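Local coordinates for phage-related protein (Bordetella bronchiseptica RB50, PDB 3BJQ) that probably serves as a major capsid protein, a phage-derived coat subunit of the kind that assembles into a viral head shell, at residues T164-I169 with V245-V250; N178-S183 with W217-I222. All blocks are in the same frame, centred on the assembly; numbering follows the deposited sequence.

Contact 1 of 2, residues T164-I169 with V245-V250; sequences TAKEAI and VWLGYV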
ATOM      1  N   THR E 164      -8.575  30.178 -49.042  1.00 39.14           N
ATOM      2  CA  THR E 164      -8.777  29.291 -50.195  1.00 39.40           C
ATOM      3  C   THR E 164      -8.439  27.838 -49.823  1.00 38.19           C
ATOM      4  O   THR E 164      -9.126  26.906 -50.244  1.00 38.19           O
ATOM      5  CB  THR E 164      -7.932  29.747 -51.403  1.00 40.55           C
ATOM      6  OG1 THR E 164      -8.412  31.018 -51.845  1.00 43.46           O
ATOM      7  CG2 THR E 164      -8.004  28.767 -52.565  1.00 40.11           C
ATOM      8  N   ALA E 165      -7.388  27.660 -49.031  1.00 36.77           N
ATOM      9  CA  ALA E 165      -6.968  26.320 -48.550  1.00 35.63           C
ATOM     10  C   ALA E 165      -8.023  25.728 -47.609  1.00 35.08           C
ATOM     11  O   ALA E 165      -8.399  24.556 -47.712  1.00 35.40           O
ATOM     12  CB  ALA E 165      -5.615  26.413 -47.847  1.00 32.44           C
ATOM     13  N   LYS E 166      -8.502  26.547 -46.684  1.00 35.96           N
ATOM     14  CA  LYS E 166      -9.502  26.111 -45.738  1.00 38.02           C
ATOM     15  C   LYS E 166     -10.759  25.629 -46.457  1.00 40.51           C
ATOM     16  O   LYS E 166     -11.299  24.575 -46.143  1.00 40.07           O
ATOM     17  CB  LYS E 166      -9.846  27.247 -44.780  1.00 38.11           C
ATOM     18  CG  LYS E 166      -8.746  27.544 -43.761  1.00 38.43           C
ATOM     19  CD  LYS E 166      -9.003  28.822 -43.006  1.00 41.79           C
ATOM     20  CE  LYS E 166     -10.293  28.797 -42.172  1.00 45.36           C
ATOM     21  NZ  LYS E 166     -10.744  30.197 -41.850  1.00 52.29           N
ATOM     22  N   GLU E 167     -11.219  26.415 -47.425  1.00 42.51           N
ATOM     23  CA  GLU E 167     -12.420  26.090 -48.185  1.00 43.17           C
ATOM     24  C   GLU E 167     -12.243  24.803 -48.970  1.00 41.52           C
ATOM     25  O   GLU E 167     -13.156  23.983 -48.985  1.00 42.11           O
ATOM     26  CB  GLU E 167     -12.810  27.234 -49.143  1.00 44.30           C
ATOM     27  CG  GLU E 167     -13.319  28.497 -48.447  1.00 48.52           C
ATOM     28  N   ALA E 168     -11.103  24.639 -49.645  1.00 39.58           N
ATOM     29  CA  ALA E 168     -10.849  23.436 -50.448  1.00 39.63           C
ATOM     30  C   ALA E 168     -11.018  22.181 -49.613  1.00 39.90           C
ATOM     31  O   ALA E 168     -11.699  21.245 -50.019  1.00 42.17           O
ATOM     32  CB  ALA E 168      -9.466  23.465 -51.051  1.00 40.08           C
ATOM     33  N   ILE E 169     -10.400  22.173 -48.434  1.00 38.07           N
ATOM     34  CA  ILE E 169     -10.455  21.034 -47.531  1.00 36.80           C
ATOM     35  C   ILE E 169     -11.851  20.835 -46.957  1.00 38.55           C
ATOM     36  O   ILE E 169     -12.408  19.749 -47.056  1.00 39.10           O
ATOM     37  CB  ILE E 169      -9.458  21.188 -46.358  1.00 33.65           C
ATOM     38  CG1 ILE E 169      -8.010  21.145 -46.873  1.00 34.44           C
ATOM     39  CG2 ILE E 169      -9.695  20.122 -45.311  1.00 31.56           C
ATOM     40  CD1 ILE E 169      -6.983  21.645 -45.829  1.00 32.43           C
ATOM     41  N   VAL E 245       4.022  26.415 -47.100  1.00 31.89           N
ATOM     42  CA  VAL E 245       2.937  26.475 -46.125  1.00 30.91           C
ATOM     43  C   VAL E 245       2.037  25.296 -46.423  1.00 30.93           C
ATOM     44  O   VAL E 245       1.893  24.925 -47.581  1.00 33.43           O
ATOM     45  CB  VAL E 245       2.187  27.797 -46.224  1.00 30.22           C
ATOM     46  CG1 VAL E 245       0.938  27.793 -45.336  1.00 26.48           C
ATOM     47  CG2 VAL E 245       3.158  28.927 -45.855  1.00 29.52           C
ATOM     48  N   TRP E 246       1.486  24.675 -45.387  1.00 30.80           N
ATOM     49  CA  TRP E 246       0.621  23.512 -45.561  1.00 30.82           C
ATOM     50  C   TRP E 246      -0.548  23.631 -44.581  1.00 30.83           C
ATOM     51  O   TRP E 246      -0.380  24.166 -43.502  1.00 30.41           O
ATOM     52  CB  TRP E 246       1.425  22.248 -45.313  1.00 29.61           C
ATOM     53  CG  TRP E 246       0.635  20.969 -45.290  1.00 32.48           C
ATOM     54  CD1 TRP E 246       0.451  20.096 -46.331  1.00 31.65           C
ATOM     55  CD2 TRP E 246      -0.052  20.396 -44.161  1.00 31.30           C
ATOM     56  NE1 TRP E 246      -0.312  19.039 -45.922  1.00 30.58           N
ATOM     57  CE2 TRP E 246      -0.635  19.191 -44.599  1.00 33.76           C
ATOM     58  CE3 TRP E 246      -0.235  20.791 -42.825  1.00 32.50           C
ATOM     59  CZ2 TRP E 246      -1.393  18.373 -43.754  1.00 33.55           C
ATOM     60  CZ3 TRP E 246      -0.991  19.984 -41.983  1.00 32.96           C
ATOM     61  CH2 TRP E 246      -1.555  18.776 -42.456  1.00 32.39           C
ATOM     62  N   LEU E 247      -1.717  23.139 -44.975  1.00 30.71           N
ATOM     63  CA  LEU E 247      -2.894  23.091 -44.110  1.00 31.77           C
ATOM     64  C   LEU E 247      -3.495  21.711 -44.150  1.00 31.47           C
ATOM     65  O   LEU E 247      -3.531  21.104 -45.195  1.00 31.64           O
ATOM     66  CB  LEU E 247      -3.996  23.996 -44.614  1.00 32.46           C
ATOM     67  CG  LEU E 247      -4.087  25.450 -44.180  1.00 42.31           C
ATOM     68  CD1 LEU E 247      -3.185  26.351 -45.049  1.00 41.52           C
ATOM     69  CD2 LEU E 247      -5.554  25.822 -44.327  1.00 39.45           C
ATOM     70  N   GLY E 248      -4.063  21.251 -43.044  1.00 31.04           N
ATOM     71  CA  GLY E 248      -4.699  19.949 -43.060  1.00 31.81           C
ATOM     72  C   GLY E 248      -5.632  19.720 -41.911  1.00 31.15           C
ATOM     73  O   GLY E 248      -5.609  20.450 -40.917  1.00 30.07           O
ATOM     74  N   TYR E 249      -6.505  18.741 -42.100  1.00 32.40           N
ATOM     75  CA  TYR E 249      -7.279  18.170 -41.010  1.00 31.63           C
ATOM     76  C   TYR E 249      -6.480  16.959 -40.539  1.00 31.78           C
ATOM     77  O   TYR E 249      -6.283  16.005 -41.291  1.00 32.04           O
ATOM     78  CB  TYR E 249      -8.696  17.740 -41.413  1.00 33.24           C
ATOM     79  CG  TYR E 249      -9.329  16.964 -40.296  1.00 29.36           C
ATOM     80  CD1 TYR E 249      -9.820  17.611 -39.186  1.00 28.93           C
ATOM     81  CD2 TYR E 249      -9.368  15.572 -40.313  1.00 29.29           C
ATOM     82  CE1 TYR E 249     -10.364  16.898 -38.121  1.00 31.45           C
ATOM     83  CE2 TYR E 249      -9.903  14.851 -39.250  1.00 28.89           C
ATOM     84  CZ  TYR E 249     -10.417  15.520 -38.162  1.00 30.13           C
ATOM     85  OH  TYR E 249     -10.969  14.819 -37.100  1.00 31.86           O
ATOM     86  N   VAL E 250      -5.997  17.045 -39.296  1.00 32.36           N
ATOM     87  CA  VAL E 250      -5.258  15.968 -38.618  1.00 31.74           C
ATOM     88  C   VAL E 250      -6.075  15.639 -37.388  1.00 32.71           C
ATOM     89  O   VAL E 250      -6.407  16.536 -36.574  1.00 31.97           O
ATOM     90  CB  VAL E 250      -3.850  16.436 -38.208  1.00 31.30           C
ATOM     91  CG1 VAL E 250      -3.012  15.285 -37.598  1.00 32.86           C
ATOM     92  CG2 VAL E 250      -3.122  17.016 -39.405  1.00 31.55           C
TER
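Leu247 reaches from its strand to helix 158-173 and meets three helix residues along its length, Ala165 at three of its carbons. Its CB lies 4.0 Å from Ile169 CD1. CG comes next, 4.1 Å from Ala165 CB, and the branch then opens over that same methyl: CD1 of Leu247 approaches Ala165 CB to 3.7 Å and CD2 to 3.6 Å, so the helix methyl touches both arms of the fork. CD2 also meets Lys166 CG at 3.7 Å. With chi1 at -89° CG stays beside the backbone N, which helps carry the fork to the Ala165 end of the patch. Here helix 158-173 packs on one face of a mixed sheet; the axis of residues 164-169 passes 8.7 Å from that of 245-248, the two N-to-C directions 33° apart. No hydrogen bond crosses; the contact is van der Waals packing, mostly of apolar side chains. One turn on, Ile169 fills the next position, its CD1 3.6 Å from Leu247 O and 4.0 Å from Gly248 CA, and its side chain also touches Pro177. Lys166 contributes its aliphatic root alone: the chain bends at chi3 and carries NZ away to a salt bridge with Glu163 and a hydrogen bond to Trp217 O.

Contact 2 of 2, residues N178-S183 with W217-I222; sequences NRLMLS and WEVEEI
Arg179 and Glu221 project from the same face of the sheet. The arginine has CG beside its backbone N and bends at chi2 (-75°), which folds the guanidinium back alongside Glu221, itself extended with CG opposite the backbone N (chi1 -176°); the two side chains lie side by side, pointing the same way. They stand on neighbouring parallel strands, with bridges Arg179-Glu221 and Leu180-Ile222, the two strands of a beta-alpha-beta crossover with a largely helical connection. Its firm cross-strand bond is Leu180 N to Glu221 O, 2.9 Å with 160° at the hydrogen; Glu221 N to Asn178 O is weak. Asn178 and Arg179 both face Gly248 on the other neighbouring strand, a classic beta bulge.

Around the guanidinium the carboxylates differ in approach. Glu220 OE2 lies at its edge in plane and takes a weak, salt-bridging hydrogen bond from NH1. Glu221 OE1 sits over one face, 3.6 Å from Arg179 NH1, a long ion pair in which no N-H points at the oxygen. NH1 also donates to Asn178 O at 3.2 Å, from above that carbonyl plane. Asp252 OD1 pairs with Arg179 NH2, and Lys33 NZ with Glu221 OE2; the basic groups probably offset the closeness of Glu220 OE2 to Asp252 OD2.

The opposite face is apolar. Leu180 CD1 reaches Val219 CG1 at 4.1 Å while approaching the Trp217 ring obliquely; the Leu180 and Trp217 side chains cross at about a right angle. Trp217 NE1 bonds to Thr159 OG1, tying the indole to the start of helix 158-173. Further along, Leu182 CD1 packs against Ile222 CG2 at 3.8 Å, and Leu182 CD2 meets the ring's edge near its plane, 4.3 Å from Trp217 CZ3.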
ATOM      1  N   ASN E 178      -7.509  21.776 -39.082  1.00 34.58           N
ATOM      2  CA  ASN E 178      -7.137  22.192 -37.733  1.00 33.39           C
ATOM      3  C   ASN E 178      -5.635  22.321 -37.497  1.00 33.64           C
ATOM      4  O   ASN E 178      -5.205  22.597 -36.368  1.00 33.21           O
ATOM      5  CB  ASN E 178      -7.756  21.240 -36.702  1.00 35.37           C
ATOM      6  CG  ASN E 178      -7.361  19.810 -36.928  1.00 28.86           C
ATOM      7  OD1 ASN E 178      -6.618  19.501 -37.860  1.00 35.19           O
ATOM      8  ND2 ASN E 178      -7.845  18.925 -36.074  1.00 32.98           N
ATOM      9  N   ARG E 179      -4.851  22.127 -38.553  1.00 32.08           N
ATOM     10  CA  ARG E 179      -3.413  22.254 -38.479  1.00 33.48           C
ATOM     11  C   ARG E 179      -2.927  23.143 -39.592  1.00 33.51           C
ATOM     12  O   ARG E 179      -3.213  22.869 -40.745  1.00 34.42           O
ATOM     13  CB  ARG E 179      -2.712  20.927 -38.711  1.00 35.30           C
ATOM     14  CG  ARG E 179      -2.917  19.909 -37.689  1.00 40.76           C
ATOM     15  CD  ARG E 179      -2.138  20.165 -36.416  1.00 42.92           C
ATOM     16  NE  ARG E 179      -2.440  19.049 -35.533  1.00 43.28           N
ATOM     17  CZ  ARG E 179      -3.551  18.957 -34.815  1.00 46.25           C
ATOM     18  NH1 ARG E 179      -4.436  19.940 -34.821  1.00 43.07           N
ATOM     19  NH2 ARG E 179      -3.758  17.890 -34.068  1.00 52.56           N
ATOM     20  N   LEU E 180      -2.172  24.179 -39.251  1.00 31.74           N
ATOM     21  CA  LEU E 180      -1.507  24.999 -40.275  1.00 30.83           C
ATOM     22  C   LEU E 180      -0.017  24.934 -39.987  1.00 30.50           C
ATOM     23  O   LEU E 180       0.395  25.245 -38.880  1.00 29.35           O
ATOM     24  CB  LEU E 180      -2.045  26.442 -40.279  1.00 30.87           C
ATOM     25  CG  LEU E 180      -1.709  27.340 -41.494  1.00 32.84           C
ATOM     26  CD1 LEU E 180      -2.824  28.342 -41.749  1.00 47.46           C
ATOM     27  CD2 LEU E 180      -0.421  28.052 -41.269  1.00 36.47           C
HETATM   28  N   MSE E 181       0.764  24.467 -40.970  1.00 29.77           N
HETATM   29  CA  MSE E 181       2.206  24.429 -40.894  1.00 31.32           C
HETATM   30  C   MSE E 181       2.792  25.629 -41.656  1.00 31.33           C
HETATM   31  O   MSE E 181       2.645  25.730 -42.867  1.00 30.38           O
HETATM   32  CB  MSE E 181       2.734  23.130 -41.535  1.00 31.42           C
HETATM   33  CG  MSE E 181       4.175  22.780 -41.239  1.00 31.85           C
HETATM   34 SE   MSE E 181       5.558  23.854 -42.055  0.75 32.02          SE
HETATM   35  CE  MSE E 181       5.138  23.593 -43.897  1.00 24.33           C
ATOM     36  N   LEU E 182       3.435  26.538 -40.938  1.00 31.78           N
ATOM     37  CA  LEU E 182       4.195  27.633 -41.544  1.00 32.10           C
ATOM     38  C   LEU E 182       5.670  27.281 -41.454  1.00 32.85           C
ATOM     39  O   LEU E 182       6.186  27.096 -40.342  1.00 33.99           O
ATOM     40  CB  LEU E 182       4.005  28.924 -40.756  1.00 33.67           C
ATOM     41  CG  LEU E 182       2.605  29.511 -40.620  1.00 31.17           C
ATOM     42  CD1 LEU E 182       2.652  30.750 -39.772  1.00 31.94           C
ATOM     43  CD2 LEU E 182       2.063  29.831 -42.001  1.00 30.32           C
ATOM     44  N   SER E 183       6.364  27.232 -42.583  1.00 31.29           N
ATOM     45  CA  SER E 183       7.804  27.085 -42.531  1.00 32.47           C
ATOM     46  C   SER E 183       8.394  28.353 -41.926  1.00 34.13           C
ATOM     47  O   SER E 183       7.797  29.410 -41.976  1.00 35.57           O
ATOM     48  CB  SER E 183       8.387  26.903 -43.911  1.00 32.27           C
ATOM     49  OG  SER E 183       8.140  28.048 -44.729  1.00 32.84           O
ATOM     50  N   TRP E 217      -6.934  33.677 -38.781  1.00 38.54           N
ATOM     51  CA  TRP E 217      -7.217  32.650 -39.778  1.00 38.49           C
ATOM     52  C   TRP E 217      -8.118  31.510 -39.274  1.00 39.66           C
ATOM     53  O   TRP E 217      -8.516  30.638 -40.041  1.00 38.94           O
ATOM     54  CB  TRP E 217      -5.901  32.111 -40.328  1.00 36.76           C
ATOM     55  CG  TRP E 217      -5.087  33.128 -41.108  1.00 37.08           C
ATOM     56  CD1 TRP E 217      -5.531  34.293 -41.677  1.00 34.36           C
ATOM     57  CD2 TRP E 217      -3.706  33.010 -41.476  1.00 34.02           C
ATOM     58  NE1 TRP E 217      -4.503  34.922 -42.333  1.00 33.44           N
ATOM     59  CE2 TRP E 217      -3.378  34.151 -42.239  1.00 30.10           C
ATOM     60  CE3 TRP E 217      -2.712  32.060 -41.220  1.00 35.19           C
ATOM     61  CZ2 TRP E 217      -2.103  34.365 -42.745  1.00 33.25           C
ATOM     62  CZ3 TRP E 217      -1.435  32.277 -41.735  1.00 32.72           C
ATOM     63  CH2 TRP E 217      -1.150  33.419 -42.483  1.00 32.84           C
ATOM     64  N   GLU E 218      -8.433  31.534 -37.982  1.00 40.82           N
ATOM     65  CA  GLU E 218      -9.344  30.582 -37.356  1.00 42.91           C
ATOM     66  C   GLU E 218      -8.940  29.140 -37.608  1.00 42.34           C
ATOM     67  O   GLU E 218      -9.739  28.333 -38.089  1.00 40.99           O
ATOM     68  CB  GLU E 218     -10.789  30.828 -37.804  1.00 44.44           C
ATOM     69  CG  GLU E 218     -11.322  32.196 -37.391  1.00 47.93           C
ATOM     70  CD  GLU E 218     -12.730  32.474 -37.907  1.00 52.72           C
ATOM     71  OE1 GLU E 218     -13.313  31.614 -38.623  1.00 63.00           O
ATOM     72  OE2 GLU E 218     -13.257  33.572 -37.592  1.00 64.01           O
ATOM     73  N   VAL E 219      -7.677  28.850 -37.302  1.00 41.10           N
ATOM     74  CA  VAL E 219      -7.156  27.506 -37.318  1.00 41.82           C
ATOM     75  C   VAL E 219      -6.791  27.153 -35.883  1.00 39.89           C
ATOM     76  O   VAL E 219      -6.122  27.934 -35.181  1.00 38.67           O
ATOM     77  CB  VAL E 219      -5.911  27.336 -38.223  1.00 42.05           C
ATOM     78  CG1 VAL E 219      -6.287  27.509 -39.712  1.00 41.44           C
ATOM     79  CG2 VAL E 219      -4.805  28.304 -37.814  1.00 46.58           C
ATOM     80  N   GLU E 220      -7.197  25.957 -35.478  1.00 38.77           N
ATOM     81  CA  GLU E 220      -6.945  25.447 -34.140  1.00 39.22           C
ATOM     82  C   GLU E 220      -5.488  25.541 -33.693  1.00 37.80           C
ATOM     83  O   GLU E 220      -5.198  25.977 -32.589  1.00 38.26           O
ATOM     84  CB  GLU E 220      -7.375  23.988 -34.075  1.00 39.86           C
ATOM     85  CG  GLU E 220      -7.356  23.377 -32.696  1.00 41.53           C
ATOM     86  CD  GLU E 220      -7.929  21.975 -32.710  1.00 43.45           C
ATOM     87  OE1 GLU E 220      -9.159  21.847 -32.506  1.00 52.20           O
ATOM     88  OE2 GLU E 220      -7.164  21.020 -32.972  1.00 47.78           O
ATOM     89  N   GLU E 221      -4.577  25.100 -34.540  1.00 36.66           N
ATOM     90  CA  GLU E 221      -3.190  25.042 -34.156  1.00 36.78           C
ATOM     91  C   GLU E 221      -2.295  25.390 -35.332  1.00 34.92           C
ATOM     92  O   GLU E 221      -2.509  24.911 -36.440  1.00 34.19           O
ATOM     93  CB  GLU E 221      -2.883  23.641 -33.648  1.00 38.84           C
ATOM     94  CG  GLU E 221      -1.458  23.464 -33.121  1.00 43.52           C
ATOM     95  CD  GLU E 221      -1.292  22.205 -32.292  1.00 39.83           C
ATOM     96  OE1 GLU E 221      -2.207  21.349 -32.312  1.00 47.90           O
ATOM     97  OE2 GLU E 221      -0.236  22.074 -31.631  1.00 47.24           O
ATOM     98  N   ILE E 222      -1.308  26.243 -35.076  1.00 32.82           N
ATOM     99  CA  ILE E 222      -0.293  26.597 -36.061  1.00 32.27           C
ATOM    100  C   ILE E 222       1.002  26.000 -35.560  1.00 31.95           C
ATOM    101  O   ILE E 222       1.363  26.218 -34.401  1.00 31.89           O
ATOM    102  CB  ILE E 222      -0.141  28.146 -36.212  1.00 32.97           C
ATOM    103  CG1 ILE E 222      -1.429  28.750 -36.758  1.00 27.63           C
ATOM    104  CG2 ILE E 222       1.093  28.512 -37.127  1.00 32.66           C
ATOM    105  CD1 ILE E 222      -1.363  30.268 -37.058  1.00 33.94           C
TER

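How the contacts relate
From the N terminus, the chain first supplies helix 158-173, one half of contact 1, and almost at once strand 179-183, the first half of contact 2. Helices then carry it to 217-222, where contact 2 closes the shorter loop, with 33 residues between its segments. Contact 1 closes later, at 245-250, after 75 intervening residues, so the smaller loop lies wholly within the larger. Their centres are 9 Å apart. Strand 179-183 sits between strands 245-248 and 221-230, antiparallel to the former and parallel to the latter; a probable hydrogen bond from Met181 N to Trp246 O, 2.8 Å, joins the two contacts. Together they tie helix 158-173 and three adjacent strands into one layered unit.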